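Local coordinates for 4-amino-4-deoxychorismate lyase (Legionella pneumophila, PDB 3LUL), which belongs to the class IV aminotransferase family, a group of pyridoxal-phosphate-dependent proteins of fold type IV, and carries covalently bound pyridoxal phosphate, at residues N179-E184 and A232-N237; I242-S247 and P258-L263. One frame throughout, in Å; residues are numbered along the deposited sequence.

Interaction 1 (N179-E184 and A232-N237); sequences NLFLIE and AVFLTN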
loop_
_atom_site.group_PDB
_atom_site.type_symbol
_atom_site.label_atom_id
_atom_site.label_comp_id
_atom_site.label_asym_id
_atom_site.label_seq_id
_atom_site.Cartn_x
_atom_site.Cartn_y
_atom_site.Cartn_z
ATOM N N ASN B 179 -3.292 -16.582 7.313
ATOM C CA ASN B 179 -3.653 -17.554 6.307
ATOM C C ASN B 179 -4.874 -18.339 6.793
ATOM O O ASN B 179 -5.141 -18.411 8.000
ATOM C CB ASN B 179 -2.480 -18.503 6.023
ATOM C CG ASN B 179 -1.315 -17.799 5.303
ATOM O OD1 ASN B 179 -0.236 -17.669 5.848
ATOM N ND2 ASN B 179 -1.565 -17.320 4.080
ATOM N N LEU B 180 -5.587 -18.920 5.842
ATOM C CA LEU B 180 -6.791 -19.713 6.116
ATOM C C LEU B 180 -6.631 -21.169 5.778
ATOM O O LEU B 180 -6.086 -21.535 4.738
ATOM C CB LEU B 180 -7.977 -19.178 5.313
ATOM C CG LEU B 180 -9.331 -19.853 5.605
ATOM C CD1 LEU B 180 -10.487 -18.850 5.571
ATOM C CD2 LEU B 180 -9.611 -20.933 4.608
ATOM N N PHE B 181 -7.180 -22.013 6.655
ATOM C CA PHE B 181 -7.244 -23.468 6.491
ATOM C C PHE B 181 -8.699 -23.865 6.712
ATOM O O PHE B 181 -9.419 -23.221 7.482
ATOM C CB PHE B 181 -6.361 -24.175 7.535
ATOM C CG PHE B 181 -4.877 -24.166 7.201
ATOM C CD1 PHE B 181 -4.089 -23.064 7.489
ATOM C CD2 PHE B 181 -4.269 -25.284 6.686
ATOM C CE1 PHE B 181 -2.743 -23.063 7.215
ATOM C CE2 PHE B 181 -2.910 -25.284 6.404
ATOM C CZ PHE B 181 -2.158 -24.158 6.658
ATOM N N LEU B 182 -9.128 -24.934 6.068
ATOM C CA LEU B 182 -10.366 -25.586 6.472
ATOM C C LEU B 182 -10.184 -27.072 6.593
ATOM O O LEU B 182 -9.204 -27.653 6.108
ATOM C CB LEU B 182 -11.488 -25.213 5.523
ATOM C CG LEU B 182 -11.299 -25.538 4.063
ATOM C CD1 LEU B 182 -11.776 -26.955 3.910
ATOM C CD2 LEU B 182 -12.060 -24.605 3.074
ATOM N N ILE B 183 -11.135 -27.702 7.258
ATOM C CA ILE B 183 -11.135 -29.145 7.463
ATOM C C ILE B 183 -12.464 -29.650 6.935
ATOM O O ILE B 183 -13.502 -29.107 7.292
ATOM C CB ILE B 183 -11.024 -29.551 8.941
ATOM C CG1 ILE B 183 -9.663 -29.114 9.512
ATOM C CG2 ILE B 183 -11.153 -31.040 9.060
ATOM C CD1 ILE B 183 -9.532 -29.313 10.978
ATOM N N GLU B 184 -12.418 -30.646 6.062
ATOM C CA GLU B 184 -13.602 -31.351 5.641
ATOM C C GLU B 184 -13.288 -32.843 5.553
ATOM O O GLU B 184 -12.309 -33.234 4.901
ATOM C CB GLU B 184 -14.027 -30.819 4.271
ATOM C CG GLU B 184 -15.276 -31.488 3.701
ATOM C CD GLU B 184 -15.623 -30.928 2.322
ATOM O OE1 GLU B 184 -14.778 -31.049 1.397
ATOM O OE2 GLU B 184 -16.722 -30.351 2.186
ATOM N N ALA B 232 -14.759 -27.353 9.778
ATOM C CA ALA B 232 -14.156 -26.300 10.586
ATOM C C ALA B 232 -13.279 -25.468 9.706
ATOM O O ALA B 232 -12.858 -25.927 8.645
ATOM C CB ALA B 232 -13.313 -26.858 11.710
ATOM N N VAL B 233 -12.997 -24.274 10.208
ATOM C CA VAL B 233 -12.206 -23.289 9.522
ATOM C C VAL B 233 -11.358 -22.643 10.578
ATOM O O VAL B 233 -11.836 -22.334 11.695
ATOM C CB VAL B 233 -13.049 -22.184 8.855
ATOM C CG1 VAL B 233 -12.163 -21.168 8.173
ATOM C CG2 VAL B 233 -14.065 -22.799 7.826
ATOM N N PHE B 234 -10.108 -22.379 10.232
ATOM C CA PHE B 234 -9.181 -21.703 11.204
ATOM C C PHE B 234 -8.091 -20.902 10.495
ATOM O O PHE B 234 -7.844 -21.060 9.301
ATOM C CB PHE B 234 -8.585 -22.705 12.220
ATOM C CG PHE B 234 -7.580 -23.679 11.644
ATOM C CD1 PHE B 234 -6.244 -23.323 11.497
ATOM C CD2 PHE B 234 -7.980 -24.949 11.230
ATOM C CE1 PHE B 234 -5.321 -24.235 10.996
ATOM C CE2 PHE B 234 -7.061 -25.873 10.712
ATOM C CZ PHE B 234 -5.744 -25.522 10.590
ATOM N N LEU B 235 -7.465 -20.004 11.236
ATOM C CA LEU B 235 -6.457 -19.092 10.676
ATOM C C LEU B 235 -5.108 -19.287 11.343
ATOM O O LEU B 235 -5.049 -19.767 12.461
ATOM C CB LEU B 235 -6.885 -17.668 10.918
ATOM C CG LEU B 235 -8.312 -17.306 10.494
ATOM C CD1 LEU B 235 -8.652 -15.871 10.953
ATOM C CD2 LEU B 235 -8.478 -17.456 8.996
ATOM N N THR B 236 -4.039 -18.872 10.672
ATOM C CA THR B 236 -2.706 -19.050 11.208
ATOM C C THR B 236 -1.887 -17.776 11.009
ATOM O O THR B 236 -1.951 -17.137 9.956
ATOM C CB THR B 236 -1.945 -20.252 10.530
ATOM O OG1 THR B 236 -1.735 -19.985 9.133
ATOM C CG2 THR B 236 -2.718 -21.596 10.654
ATOM N N ASN B 237 -1.117 -17.430 12.030
ATOM C CA ASN B 237 -0.048 -16.451 11.922
ATOM C C ASN B 237 0.939 -16.603 13.082
ATOM O O ASN B 237 0.705 -17.396 13.997
ATOM C CB ASN B 237 -0.569 -15.016 11.769
ATOM C CG ASN B 237 -1.285 -14.481 13.001
ATOM O OD1 ASN B 237 -1.077 -14.944 14.118
ATOM N ND2 ASN B 237 -2.120 -13.459 12.796
HETATM O O HOH W 1 0.689 -18.466 8.330
#
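N179-E184 and A232-N237 pair as antiparallel strands, their axes 4.7 Å apart and their directions at 158°, with backbone bonds exchanged both ways at N179-T236, F181-F234 and I183-A232. In the central pair F181 N lies 2.9 Å from F234 O. On the face bearing these three pairs, the two phenyl rings are almost parallel (planes 1° apart) yet slid so far, with centroids 5.2 Å apart, that they scarcely overlap. What covers F234 is instead the CB of F181, a CH-pi contact 3.6 Å from the ring centroid. Chi1 of F234 (70°) puts CG between the backbone N and the carbonyl carbon, and the end of the ring comes nearer F181. I183 CD1 approaches the F234 ring at its edge, and T236 CG2 lies 3.7 Å from F181 CE1. A water joins N179 OD1 (2.8 Å) to T236 OG1 (3.0 Å), while N179 ND2 bonds to L198 O. The other face is aliphatic: L180 CD1 meets V233 CG1 at 3.9 Å. With L206 of helix 201-212 packed on F181, F234 and T236, the pair forms a buried part of the mixed sheet in the C-terminal half of this fold type IV protein.

Interaction 2 (I242-S247 and P258-L263); sequences IRRVLS and PIIDKL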
loop_
_atom_site.group_PDB
_atom_site.type_symbol
_atom_site.label_atom_id
_atom_site.label_comp_id
_atom_site.label_asym_id
_atom_site.label_seq_id
_atom_site.Cartn_x
_atom_site.Cartn_y
_atom_site.Cartn_z
ATOM N N ILE B 242 -2.725 -20.680 15.836
ATOM C CA ILE B 242 -3.980 -21.075 15.246
ATOM C C ILE B 242 -5.110 -20.349 15.977
ATOM O O ILE B 242 -5.173 -20.365 17.232
ATOM C CB ILE B 242 -4.167 -22.620 15.325
ATOM C CG1 ILE B 242 -3.238 -23.301 14.331
ATOM C CG2 ILE B 242 -5.631 -23.004 15.078
ATOM C CD1 ILE B 242 -3.221 -24.820 14.398
ATOM N N ARG B 243 -6.005 -19.754 15.194
ATOM C CA ARG B 243 -7.185 -19.052 15.706
ATOM C C ARG B 243 -8.400 -19.712 15.068
ATOM O O ARG B 243 -8.488 -19.861 13.838
ATOM C CB ARG B 243 -7.110 -17.576 15.352
ATOM C CG ARG B 243 -8.230 -16.682 15.919
ATOM C CD ARG B 243 -7.876 -16.067 17.297
ATOM N NE ARG B 243 -9.043 -15.394 17.914
ATOM C CZ ARG B 243 -9.293 -14.078 17.894
ATOM N NH1 ARG B 243 -8.483 -13.227 17.265
ATOM N NH2 ARG B 243 -10.395 -13.595 18.474
ATOM N N ARG B 244 -9.339 -20.129 15.918
ATOM C CA ARG B 244 -10.527 -20.819 15.443
ATOM C C ARG B 244 -11.487 -19.809 14.864
ATOM O O ARG B 244 -11.556 -18.677 15.341
ATOM C CB ARG B 244 -11.189 -21.588 16.597
ATOM C CG ARG B 244 -10.323 -22.682 17.188
ATOM C CD ARG B 244 -10.886 -23.172 18.513
ATOM N NE ARG B 244 -9.913 -23.996 19.246
ATOM C CZ ARG B 244 -9.779 -25.328 19.176
ATOM N NH1 ARG B 244 -10.572 -26.074 18.415
ATOM N NH2 ARG B 244 -8.841 -25.933 19.905
ATOM N N VAL B 245 -12.220 -20.230 13.838
ATOM C CA VAL B 245 -13.209 -19.376 13.158
ATOM C C VAL B 245 -14.629 -19.839 13.501
ATOM O O VAL B 245 -14.988 -20.991 13.294
ATOM C CB VAL B 245 -12.987 -19.356 11.633
ATOM C CG1 VAL B 245 -14.128 -18.584 10.893
ATOM C CG2 VAL B 245 -11.618 -18.744 11.292
ATOM N N LEU B 246 -15.407 -18.920 14.058
ATOM C CA LEU B 246 -16.794 -19.165 14.441
ATOM C C LEU B 246 -17.729 -19.006 13.259
ATOM O O LEU B 246 -18.697 -19.745 13.139
ATOM C CB LEU B 246 -17.228 -18.234 15.583
ATOM C CG LEU B 246 -18.699 -18.323 16.059
ATOM C CD1 LEU B 246 -19.090 -19.729 16.496
ATOM C CD2 LEU B 246 -18.947 -17.331 17.189
ATOM N N SER B 247 -17.449 -18.056 12.381
ATOM C CA SER B 247 -18.369 -17.753 11.299
ATOM C C SER B 247 -17.737 -17.001 10.151
ATOM O O SER B 247 -16.784 -16.256 10.358
ATOM C CB SER B 247 -19.569 -16.949 11.814
ATOM O OG SER B 247 -19.192 -15.685 12.369
ATOM N N PRO B 258 -10.544 -32.426 16.470
ATOM C CA PRO B 258 -9.303 -33.036 16.982
ATOM C C PRO B 258 -8.041 -32.670 16.198
ATOM O O PRO B 258 -6.943 -32.577 16.779
ATOM C CB PRO B 258 -9.578 -34.554 16.925
ATOM C CG PRO B 258 -10.972 -34.726 16.476
ATOM C CD PRO B 258 -11.597 -33.418 16.156
ATOM N N ILE B 259 -8.186 -32.447 14.889
ATOM C CA ILE B 259 -7.060 -32.041 14.062
ATOM C C ILE B 259 -6.504 -30.695 14.511
ATOM O O ILE B 259 -5.300 -30.521 14.615
ATOM C CB ILE B 259 -7.450 -32.014 12.571
ATOM C CG1 ILE B 259 -7.678 -33.461 12.069
ATOM C CG2 ILE B 259 -6.397 -31.265 11.692
ATOM C CD1 ILE B 259 -8.046 -33.574 10.544
ATOM N N ILE B 260 -7.395 -29.786 14.860
ATOM C CA ILE B 260 -6.984 -28.462 15.362
ATOM C C ILE B 260 -6.224 -28.607 16.694
ATOM O O ILE B 260 -5.155 -27.994 16.867
ATOM C CB ILE B 260 -8.169 -27.494 15.507
ATOM C CG1 ILE B 260 -8.811 -27.248 14.122
ATOM C CG2 ILE B 260 -7.698 -26.155 16.157
ATOM C CD1 ILE B 260 -10.093 -26.381 14.125
ATOM N N ASP B 261 -6.723 -29.422 17.619
ATOM C CA ASP B 261 -5.988 -29.614 18.881
ATOM C C ASP B 261 -4.602 -30.229 18.685
ATOM O O ASP B 261 -3.638 -29.803 19.322
ATOM C CB ASP B 261 -6.775 -30.441 19.892
ATOM C CG ASP B 261 -8.096 -29.796 20.255
ATOM O OD1 ASP B 261 -8.093 -28.598 20.578
ATOM O OD2 ASP B 261 -9.128 -30.477 20.196
ATOM N N LYS B 262 -4.506 -31.191 17.783
ATOM C CA LYS B 262 -3.220 -31.791 17.443
ATOM C C LYS B 262 -2.249 -30.747 16.858
ATOM O O LYS B 262 -1.088 -30.684 17.243
ATOM C CB LYS B 262 -3.388 -32.948 16.446
ATOM C CG LYS B 262 -2.046 -33.602 16.117
ATOM C CD LYS B 262 -2.157 -34.999 15.534
ATOM C CE LYS B 262 -0.772 -35.655 15.462
ATOM N NZ LYS B 262 -0.781 -36.998 14.843
ATOM N N LEU B 263 -2.717 -29.955 15.906
ATOM C CA LEU B 263 -1.865 -28.939 15.287
ATOM C C LEU B 263 -1.414 -27.855 16.285
ATOM O O LEU B 263 -0.246 -27.465 16.275
ATOM C CB LEU B 263 -2.544 -28.353 14.061
ATOM C CG LEU B 263 -2.714 -29.364 12.917
ATOM C CD1 LEU B 263 -3.474 -28.690 11.803
ATOM C CD2 LEU B 263 -1.379 -29.943 12.415
HETATM O O HOH W 2 -11.025 -28.934 19.193
#
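R244 reaches from strand 242-247 to helix 258-263 and meets two successive helix residues with different parts of its guanidinium group: I260 over one face, D261 at the edge. The methyl I260 CG2 stands 3.6 Å above the guanidinium plane, displaced toward the rim, and is 3.7 Å from R244 NH1. In that plane, NH2 donates to D261 OD1 over 2.8 Å, with an N-H...O angle of 151°, completing a salt bridge. The carboxylate receives it on its syn side. This is one direct bond with the two planes 48° apart, not the coplanar two-bond form. A water supplies the second link, accepting from R244 NH1 at 3.0 Å and donating to D261 OD2 at 2.6 Å. The arginine chain is extended from CG to NE, which carries its head group across to the helix although its CB does not point there. I242 makes the apolar part of the contact. With CG1 anti to the carbonyl carbon (chi1 -73°) and chi2 extended, its CD1 reaches L263 CB at 3.6 Å, while the I242 and I260 side chains cross obliquely, CG2 meeting CG2 at 3.9 Å. I264 and L267, further along the same helix, also pack on I242. R244 NH1 additionally bonds to V255 O in the connecting loop. Chemically, the direct bond, the water and V255 O together hold the rotation of the guanidinium while I260 packs on its face, and the nearby positive charge would probably favour the ionised form of D261.

How the interactions relate
Interactions 1 and 2 come in series along the chain, their centres about 7 Å apart and on the same side of the chain's centre. Both reach the same mixed sheet, interaction 2 through strand 241-248 alone: this strand follows 232-237 directly and pairs antiparallel with it, making the order 179-184, 232-237, 241-248. Probable backbone bonds tie them, L235 N to R243 O at 2.8 Å and V233 O to V245 N at 3.0 Å. Apolar packing also passes between them, F234 CD1 lying 3.6 Å from I242 CG2 and F234 also touching I260. F234 thus connects the strand pair of interaction 1 to the C-terminal helix 258-269, which interaction 2 fixes to the sheet.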